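Local coordinates for protein chitooligosaccharide oxidase (Gibberella zeae, PDB 6Y0R) that oxidises the C1 hydroxyl of chitooligosaccharides to the lactone, passing the electrons to molecular oxygen through a bicovalently bound FAD and releasing hydrogen peroxide, at residues A[51-56]-A[337-342]; A[95-100]-A[448-453]. All blocks are in the same frame, centred on the assembly; numbering follows the deposited sequence.

Contact 1: residues A[51-56]-A[337-342]; sequences TAYNLR and DNFYAS. With FAD (flavin-adenine dinucleotide), chain B.
Asn54 and Phe339 are joined by a pair of hydrogen bonds running opposite ways between a side-chain amide and a backbone. Phe339 N gives its hydrogen to Asn54 OD1 at 3.1 Å, and Asn54 ND2 returns one to Phe339 O at 2.9 Å, nearly straight at 169° and in the amide's own plane. Both oxygens are gripped twice: Arg56 N closes an Asx turn on Asn54 OD1 from the face opposite Phe339 N, while Arg56 NE, 2.8 Å from Phe339 O, comes from the side opposite Asn54 ND2. The arginine chain bends at chi3 (69°) to bring NE there, and its NH1 goes on to Ser450. Backbone to backbone, Leu55 N donates to Asp337 O at 2.8 Å and Asp337 N to Tyr53 O at 3.3 Å, a single bridge between Asn54 and Asp337. Aromatic and apolar contacts add to these. With chi1 at 71°, Phe339 turns one face of its ring to the Asn54 amide, stacked nearly parallel to it with ND2 over the ring centre; Tyr53 CE2 touches Phe339 CE1 at 3.6 Å, rim to rim. The Arg56 guanidinium stands almost perpendicular to the Tyr340 ring and presents a face to its rim. Tyr53 also reaches the flavin, its CE2 lying 3.5 Å from C8M of FAD, and its ring meets His94, the probable histidyl partner of the cofactor. The site is thus an Asx turn docked on the edge strand 338-346 of the seven-stranded antiparallel sheet, beside the dimethylbenzene end of the isoalloxazine.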
loop_
_atom_site.group_PDB
_atom_site.type_symbol
_atom_site.label_atom_id
_atom_site.label_comp_id
_atom_site.label_asym_id
_atom_site.label_seq_id
_atom_site.Cartn_x
_atom_site.Cartn_y
_atom_site.Cartn_z
ATOM N N THR A 51 -10.967 4.520 15.883
ATOM C CA THR A 51 -9.856 3.781 16.506
ATOM C C THR A 51 -8.897 3.374 15.393
ATOM O O THR A 51 -9.287 2.549 14.552
ATOM C CB THR A 51 -10.306 2.562 17.304
ATOM O OG1 THR A 51 -11.254 3.024 18.274
ATOM C CG2 THR A 51 -9.137 1.906 17.995
ATOM N N ALA A 52 -7.722 3.977 15.398
ATOM C CA ALA A 52 -6.704 3.752 14.343
ATOM C C ALA A 52 -6.315 2.282 14.336
ATOM O O ALA A 52 -6.290 1.613 15.387
ATOM C CB ALA A 52 -5.544 4.664 14.561
ATOM N N TYR A 53 -6.036 1.762 13.142
ATOM C CA TYR A 53 -5.582 0.369 12.972
ATOM C C TYR A 53 -4.353 0.125 13.835
ATOM O O TYR A 53 -4.263 -0.860 14.581
ATOM C CB TYR A 53 -5.223 0.160 11.496
ATOM C CG TYR A 53 -4.510 -1.133 11.247
ATOM C CD1 TYR A 53 -5.177 -2.329 11.396
ATOM C CD2 TYR A 53 -3.197 -1.166 10.828
ATOM C CE1 TYR A 53 -4.538 -3.538 11.186
ATOM C CE2 TYR A 53 -2.549 -2.368 10.606
ATOM C CZ TYR A 53 -3.220 -3.551 10.800
ATOM O OH TYR A 53 -2.623 -4.756 10.543
ATOM N N ASN A 54 -3.368 1.010 13.750
ATOM C CA ASN A 54 -2.111 0.865 14.510
ATOM C C ASN A 54 -2.316 1.401 15.937
ATOM O O ASN A 54 -2.525 2.593 16.088
ATOM C CB ASN A 54 -0.913 1.573 13.868
ATOM C CG ASN A 54 0.419 1.199 14.478
ATOM O OD1 ASN A 54 0.480 0.543 15.538
ATOM N ND2 ASN A 54 1.500 1.535 13.782
ATOM N N LEU A 55 -2.314 0.508 16.925
ATOM C CA LEU A 55 -2.505 0.867 18.364
ATOM C C LEU A 55 -1.360 1.750 18.856
ATOM O O LEU A 55 -1.531 2.482 19.877
ATOM C CB LEU A 55 -2.607 -0.449 19.147
ATOM C CG LEU A 55 -3.810 -1.312 18.747
ATOM C CD1 LEU A 55 -3.807 -2.665 19.461
ATOM C CD2 LEU A 55 -5.100 -0.566 19.018
ATOM N N ARG A 56 -0.232 1.773 18.153
ATOM C CA ARG A 56 0.872 2.693 18.506
ATOM C C ARG A 56 0.509 4.156 18.209
ATOM O O ARG A 56 1.151 5.052 18.806
ATOM C CB ARG A 56 2.146 2.302 17.759
ATOM C CG ARG A 56 3.395 3.000 18.272
ATOM C CD ARG A 56 4.625 2.534 17.562
ATOM N NE ARG A 56 4.688 2.966 16.148
ATOM C CZ ARG A 56 5.105 4.148 15.742
ATOM N NH1 ARG A 56 5.155 4.410 14.442
ATOM N NH2 ARG A 56 5.425 5.103 16.612
ATOM N N ASP A 337 -3.017 -3.892 14.947
ATOM C CA ASP A 337 -1.684 -4.333 15.359
ATOM C C ASP A 337 -1.057 -3.184 16.114
ATOM O O ASP A 337 -1.583 -2.089 16.084
ATOM C CB ASP A 337 -0.892 -4.844 14.140
ATOM C CG ASP A 337 0.335 -5.668 14.522
ATOM O OD1 ASP A 337 0.496 -5.994 15.740
ATOM O OD2 ASP A 337 1.150 -5.976 13.622
ATOM N N ASN A 338 0.063 -3.449 16.763
ATOM C CA ASN A 338 0.820 -2.455 17.569
ATOM C C ASN A 338 2.269 -2.501 17.097
ATOM O O ASN A 338 2.981 -3.416 17.455
ATOM C CB ASN A 338 0.686 -2.769 19.066
ATOM C CG ASN A 338 1.208 -1.678 19.963
ATOM O OD1 ASN A 338 1.734 -0.662 19.520
ATOM N ND2 ASN A 338 1.114 -1.910 21.270
ATOM N N PHE A 339 2.642 -1.626 16.169
ATOM C CA PHE A 339 3.883 -1.837 15.388
ATOM C C PHE A 339 4.497 -0.550 14.866
ATOM O O PHE A 339 3.919 0.534 14.917
ATOM C CB PHE A 339 3.559 -2.788 14.242
ATOM C CG PHE A 339 2.694 -2.166 13.186
ATOM C CD1 PHE A 339 1.329 -2.059 13.352
ATOM C CD2 PHE A 339 3.248 -1.722 11.991
ATOM C CE1 PHE A 339 0.499 -1.547 12.365
ATOM C CE2 PHE A 339 2.410 -1.228 10.985
ATOM C CZ PHE A 339 1.054 -1.100 11.189
ATOM N N TYR A 340 5.726 -0.703 14.421
ATOM C CA TYR A 340 6.481 0.291 13.652
ATOM C C TYR A 340 6.993 -0.406 12.384
ATOM O O TYR A 340 7.258 -1.590 12.387
ATOM C CB TYR A 340 7.636 0.838 14.477
ATOM C CG TYR A 340 8.562 1.729 13.706
ATOM C CD1 TYR A 340 8.110 2.890 13.091
ATOM C CD2 TYR A 340 9.890 1.378 13.515
ATOM C CE1 TYR A 340 8.951 3.690 12.348
ATOM C CE2 TYR A 340 10.753 2.186 12.807
ATOM C CZ TYR A 340 10.279 3.328 12.180
ATOM O OH TYR A 340 11.149 4.106 11.475
ATOM N N ALA A 341 6.993 0.326 11.283
ATOM C CA ALA A 341 7.427 -0.206 9.980
ATOM C C ALA A 341 8.211 0.844 9.242
ATOM O O ALA A 341 8.144 2.057 9.526
ATOM C CB ALA A 341 6.222 -0.640 9.179
ATOM N N SER A 342 8.943 0.371 8.244
ATOM C CA SER A 342 9.639 1.251 7.285
ATOM C C SER A 342 9.740 0.466 5.980
ATOM O O SER A 342 9.206 -0.632 5.913
ATOM C CB SER A 342 11.014 1.632 7.798
ATOM O OG SER A 342 11.637 2.597 7.006
HETATM P PA FAD B . -6.414 4.589 5.113
HETATM O O1A FAD B . -5.710 4.686 6.405
HETATM O O2A FAD B . -7.884 4.708 5.061
HETATM O O5B FAD B . -5.820 5.641 4.076
HETATM C C5B FAD B . -4.451 5.618 3.670
HETATM C C4B FAD B . -4.075 6.971 3.093
HETATM O O4B FAD B . -4.857 7.220 1.897
HETATM C C3B FAD B . -4.331 8.212 3.973
HETATM O O3B FAD B . -3.436 9.277 3.626
HETATM C C2B FAD B . -5.751 8.597 3.582
HETATM O O2B FAD B . -6.113 9.942 3.904
HETATM C C1B FAD B . -5.717 8.335 2.101
HETATM N N9A FAD B . -7.010 8.031 1.507
HETATM C C8A FAD B . -7.759 6.906 1.734
HETATM N N7A FAD B . -8.897 6.909 1.052
HETATM C C5A FAD B . -8.882 8.111 0.353
HETATM C C6A FAD B . -9.801 8.702 -0.534
HETATM N N6A FAD B . -10.931 8.085 -0.888
HETATM N N1A FAD B . -9.512 9.932 -1.044
HETATM C C2A FAD B . -8.367 10.515 -0.637
HETATM N N3A FAD B . -7.414 10.042 0.173
HETATM C C4A FAD B . -7.732 8.823 0.648
HETATM N N1 FAD B . 0.169 -2.707 0.704
HETATM C C2 FAD B . 0.527 -3.268 -0.461
HETATM O O2 FAD B . 0.916 -2.541 -1.446
HETATM N N3 FAD B . 0.442 -4.623 -0.610
HETATM C C4 FAD B . 0.008 -5.479 0.390
HETATM O O4 FAD B . -0.060 -6.703 0.186
HETATM C C4X FAD B . -0.386 -4.911 1.625
HETATM N N5 FAD B . -0.864 -5.700 2.590
HETATM C C5X FAD B . -1.363 -5.098 3.724
HETATM C C6 FAD B . -1.947 -5.905 4.736
HETATM C C7 FAD B . -2.440 -5.339 5.900
HETATM C C7M FAD B . -3.036 -6.209 6.990
HETATM C C8 FAD B . -2.418 -3.893 6.062
HETATM C C8M FAD B . -3.044 -3.186 7.247
HETATM C C9 FAD B . -1.794 -3.115 5.065
HETATM C C9A FAD B . -1.263 -3.695 3.905
HETATM N N10 FAD B . -0.687 -2.898 2.900
HETATM C C10 FAD B . -0.256 -3.477 1.701
HETATM C "C1'" FAD B . -0.536 -1.448 3.055
HETATM C "C2'" FAD B . -1.727 -0.699 2.453
HETATM O "O2'" FAD B . -1.636 -0.667 1.027
HETATM C "C3'" FAD B . -1.720 0.702 3.008
HETATM O "O3'" FAD B . -1.850 0.563 4.442
HETATM C "C4'" FAD B . -2.864 1.517 2.403
HETATM O "O4'" FAD B . -2.559 2.923 2.383
HETATM C "C5'" FAD B . -4.119 1.269 3.192
HETATM O "O5'" FAD B . -5.262 1.858 2.543
HETATM P P FAD B . -6.552 2.107 3.429
HETATM O O1P FAD B . -7.603 2.700 2.567
HETATM O O2P FAD B . -6.913 0.912 4.232
HETATM O O3P FAD B . -5.968 3.162 4.513
#

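Contact 2: residues A[95-100]-A[448-453]; sequences SYTSLG and PDSQIK. With FAD (flavin-adenine dinucleotide), chain B.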
loop_
_atom_site.group_PDB
_atom_site.type_symbol
_atom_site.label_atom_id
_atom_site.label_comp_id
_atom_site.label_asym_id
_atom_site.label_seq_id
_atom_site.Cartn_x
_atom_site.Cartn_y
_atom_site.Cartn_z
ATOM N N SER A 95 -3.622 2.531 7.199
ATOM C CA SER A 95 -2.373 3.324 7.248
ATOM C C SER A 95 -1.499 2.886 8.421
ATOM O O SER A 95 -1.926 2.973 9.570
ATOM C CB SER A 95 -2.614 4.787 7.353
ATOM O OG SER A 95 -1.383 5.487 7.341
ATOM N N TYR A 96 -0.246 2.590 8.137
ATOM C CA TYR A 96 0.706 2.193 9.195
ATOM C C TYR A 96 0.971 3.336 10.183
ATOM O O TYR A 96 1.459 3.057 11.313
ATOM C CB TYR A 96 2.005 1.782 8.538
ATOM C CG TYR A 96 2.003 0.485 7.785
ATOM C CD1 TYR A 96 0.890 -0.322 7.627
ATOM C CD2 TYR A 96 3.214 0.004 7.325
ATOM C CE1 TYR A 96 0.961 -1.564 7.005
ATOM C CE2 TYR A 96 3.293 -1.210 6.676
ATOM C CZ TYR A 96 2.184 -2.013 6.550
ATOM O OH TYR A 96 2.251 -3.245 5.906
ATOM N N THR A 97 0.707 4.573 9.771
ATOM C CA THR A 97 0.987 5.778 10.594
ATOM C C THR A 97 -0.305 6.581 10.794
ATOM O O THR A 97 -0.216 7.792 11.239
ATOM C CB THR A 97 2.173 6.535 9.998
ATOM O OG1 THR A 97 1.810 6.984 8.693
ATOM C CG2 THR A 97 3.443 5.711 10.017
ATOM N N SER A 98 -1.475 5.978 10.523
ATOM C CA SER A 98 -2.800 6.556 10.873
ATOM C C SER A 98 -3.034 7.832 10.071
ATOM O O SER A 98 -3.683 8.796 10.586
ATOM C CB SER A 98 -2.926 6.788 12.370
ATOM O OG SER A 98 -2.562 5.611 13.097
ATOM N N LEU A 99 -2.536 7.870 8.827
ATOM C CA LEU A 99 -2.700 9.072 7.965
ATOM C C LEU A 99 -4.149 9.279 7.527
ATOM O O LEU A 99 -4.459 10.419 7.100
ATOM C CB LEU A 99 -1.711 9.057 6.803
ATOM C CG LEU A 99 -0.228 9.007 7.223
ATOM C CD1 LEU A 99 0.700 9.090 6.035
ATOM C CD2 LEU A 99 0.117 10.098 8.210
ATOM N N GLY A 100 -5.055 8.311 7.684
ATOM C CA GLY A 100 -6.475 8.559 7.365
ATOM C C GLY A 100 -7.088 9.499 8.416
ATOM O O GLY A 100 -8.196 10.016 8.148
ATOM N N PRO A 448 4.502 3.626 5.094
ATOM C CA PRO A 448 5.087 4.897 5.513
ATOM C C PRO A 448 5.882 4.758 6.812
ATOM O O PRO A 448 5.517 3.952 7.650
ATOM C CB PRO A 448 3.906 5.822 5.721
ATOM C CG PRO A 448 2.782 4.887 6.094
ATOM C CD PRO A 448 3.039 3.616 5.293
ATOM N N ASP A 449 6.935 5.543 6.917
ATOM C CA ASP A 449 7.861 5.571 8.079
ATOM C C ASP A 449 7.591 6.854 8.875
ATOM O O ASP A 449 7.972 7.929 8.436
ATOM C CB ASP A 449 9.306 5.539 7.590
ATOM C CG ASP A 449 10.337 5.358 8.676
ATOM O OD1 ASP A 449 10.013 5.713 9.847
ATOM O OD2 ASP A 449 11.443 4.845 8.361
ATOM N N SER A 450 7.023 6.696 10.067
ATOM C CA SER A 450 6.670 7.854 10.927
ATOM C C SER A 450 7.895 8.636 11.381
ATOM O O SER A 450 7.656 9.782 11.793
ATOM C CB SER A 450 5.890 7.427 12.111
ATOM O OG SER A 450 6.573 6.456 12.840
ATOM N N GLN A 451 9.088 8.048 11.441
ATOM C CA GLN A 451 10.263 8.673 12.114
ATOM C C GLN A 451 11.057 9.567 11.178
ATOM O O GLN A 451 11.914 10.314 11.673
ATOM C CB GLN A 451 11.158 7.613 12.734
ATOM C CG GLN A 451 10.434 6.743 13.735
ATOM C CD GLN A 451 9.628 7.546 14.725
ATOM O OE1 GLN A 451 10.189 8.042 15.723
ATOM N NE2 GLN A 451 8.326 7.566 14.541
ATOM N N ILE A 452 10.851 9.491 9.874
ATOM C CA ILE A 452 11.700 10.274 8.934
ATOM C C ILE A 452 11.342 11.745 9.065
ATOM O O ILE A 452 10.144 12.043 9.286
ATOM C CB ILE A 452 11.450 9.767 7.505
ATOM C CG1 ILE A 452 12.066 8.374 7.409
ATOM C CG2 ILE A 452 11.985 10.735 6.442
ATOM C CD1 ILE A 452 11.969 7.834 6.026
ATOM N N LYS A 453 12.314 12.633 8.835
ATOM C CA LYS A 453 12.027 14.086 8.770
ATOM C C LYS A 453 10.922 14.339 7.745
ATOM O O LYS A 453 10.864 13.741 6.637
ATOM C CB LYS A 453 13.269 14.927 8.447
ATOM C CG LYS A 453 14.344 14.881 9.530
ATOM C CD LYS A 453 15.644 15.516 9.127
ATOM C CE LYS A 453 16.669 15.495 10.242
ATOM N NZ LYS A 453 17.715 16.522 10.019
HETATM P PA FAD B . -6.414 4.589 5.113
HETATM O O1A FAD B . -5.710 4.686 6.405
HETATM O O2A FAD B . -7.884 4.708 5.061
HETATM O O5B FAD B . -5.820 5.641 4.076
HETATM C C5B FAD B . -4.451 5.618 3.670
HETATM C C4B FAD B . -4.075 6.971 3.093
HETATM O O4B FAD B . -4.857 7.220 1.897
HETATM C C3B FAD B . -4.331 8.212 3.973
HETATM O O3B FAD B . -3.436 9.277 3.626
HETATM C C2B FAD B . -5.751 8.597 3.582
HETATM O O2B FAD B . -6.113 9.942 3.904
HETATM C C1B FAD B . -5.717 8.335 2.101
HETATM N N9A FAD B . -7.010 8.031 1.507
HETATM C C8A FAD B . -7.759 6.906 1.734
HETATM N N7A FAD B . -8.897 6.909 1.052
HETATM C C5A FAD B . -8.882 8.111 0.353
HETATM C C6A FAD B . -9.801 8.702 -0.534
HETATM N N6A FAD B . -10.931 8.085 -0.888
HETATM N N1A FAD B . -9.512 9.932 -1.044
HETATM C C2A FAD B . -8.367 10.515 -0.637
HETATM N N3A FAD B . -7.414 10.042 0.173
HETATM C C4A FAD B . -7.732 8.823 0.648
HETATM N N1 FAD B . 0.169 -2.707 0.704
HETATM C C2 FAD B . 0.527 -3.268 -0.461
HETATM O O2 FAD B . 0.916 -2.541 -1.446
HETATM N N3 FAD B . 0.442 -4.623 -0.610
HETATM C C4 FAD B . 0.008 -5.479 0.390
HETATM O O4 FAD B . -0.060 -6.703 0.186
HETATM C C4X FAD B . -0.386 -4.911 1.625
HETATM N N5 FAD B . -0.864 -5.700 2.590
HETATM C C5X FAD B . -1.363 -5.098 3.724
HETATM C C6 FAD B . -1.947 -5.905 4.736
HETATM C C7 FAD B . -2.440 -5.339 5.900
HETATM C C7M FAD B . -3.036 -6.209 6.990
HETATM C C8 FAD B . -2.418 -3.893 6.062
HETATM C C8M FAD B . -3.044 -3.186 7.247
HETATM C C9 FAD B . -1.794 -3.115 5.065
HETATM C C9A FAD B . -1.263 -3.695 3.905
HETATM N N10 FAD B . -0.687 -2.898 2.900
HETATM C C10 FAD B . -0.256 -3.477 1.701
HETATM C "C1'" FAD B . -0.536 -1.448 3.055
HETATM C "C2'" FAD B . -1.727 -0.699 2.453
HETATM O "O2'" FAD B . -1.636 -0.667 1.027
HETATM C "C3'" FAD B . -1.720 0.702 3.008
HETATM O "O3'" FAD B . -1.850 0.563 4.442
HETATM C "C4'" FAD B . -2.864 1.517 2.403
HETATM O "O4'" FAD B . -2.559 2.923 2.383
HETATM C "C5'" FAD B . -4.119 1.269 3.192
HETATM O "O5'" FAD B . -5.262 1.858 2.543
HETATM P P FAD B . -6.552 2.107 3.429
HETATM O O1P FAD B . -7.603 2.700 2.567
HETATM O O2P FAD B . -6.913 0.912 4.232
HETATM O O3P FAD B . -5.968 3.162 4.513
#
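Pro448 presses its ring against Tyr96 and Thr97, with no hydrogen bond passing between the segments. The Tyr96 side chain lies roughly perpendicular to that of Pro448, and the touching is done near the root of the tyrosine, where Tyr96 CB lies 3.9 Å from Pro448 CD. Tyr96 CG is anti to its carbonyl carbon (chi1 -71°), which carries the ring onward past the proline to the flavin: CE1 stops 3.7 Å from C9 of FAD, and the hydroxyl bonds to Gln406. Thr97 and the proline run alongside one another, pointing opposite ways. Thr97 OG1 lies 3.5 Å from Pro448 CG, and the methyl Thr97 CG2 meets Ser450 CB at 3.6 Å. Ser98 N to Ser95 O closes the type I turn, and Ser95 OG accepts from Leu99 N at 3.0 Å and, weakly, from Thr97 N. The backbone N of Ser95 donates to the phosphate oxygen O1A of FAD at 3.1 Å. Within 448-453, Asp449 OD1 takes the N-H of Gln451 in an Asx turn, and the carboxylate has further partners in strand 338-346. Several polar groups, Ser95 OG, Tyr96 OH and the Asp449 carboxylate among them, thus have partners other than the facing segment, and the interface is made by van der Waals contact, one of its closest approaches being the threonine oxygen against the proline ring, pairing the phosphate-binding loop with the berberine-like region.

Overall arrangement
From the N terminus the chain runs through 51-56, in the loop after helix 44-50, and then 95-100, in the loop after strand 87-90. Contact 1 closes when it returns at 337-342, 281 residues after Arg56, and contact 2 when it reaches 448-453, 348 residues after Gly100. The segments alternate, so the two closures cross, with centres about 9 Å apart. Asp449 joins them directly, its carboxylate receiving probable hydrogen bonds from Tyr340 and Ser342, while Ala52 packs on Ser98. Together they tie loops of the FAD-binding part to the edge of the seven-stranded antiparallel sheet and to the segment preceding helix 454-462, with Tyr53 and 95-100 touching the same FAD.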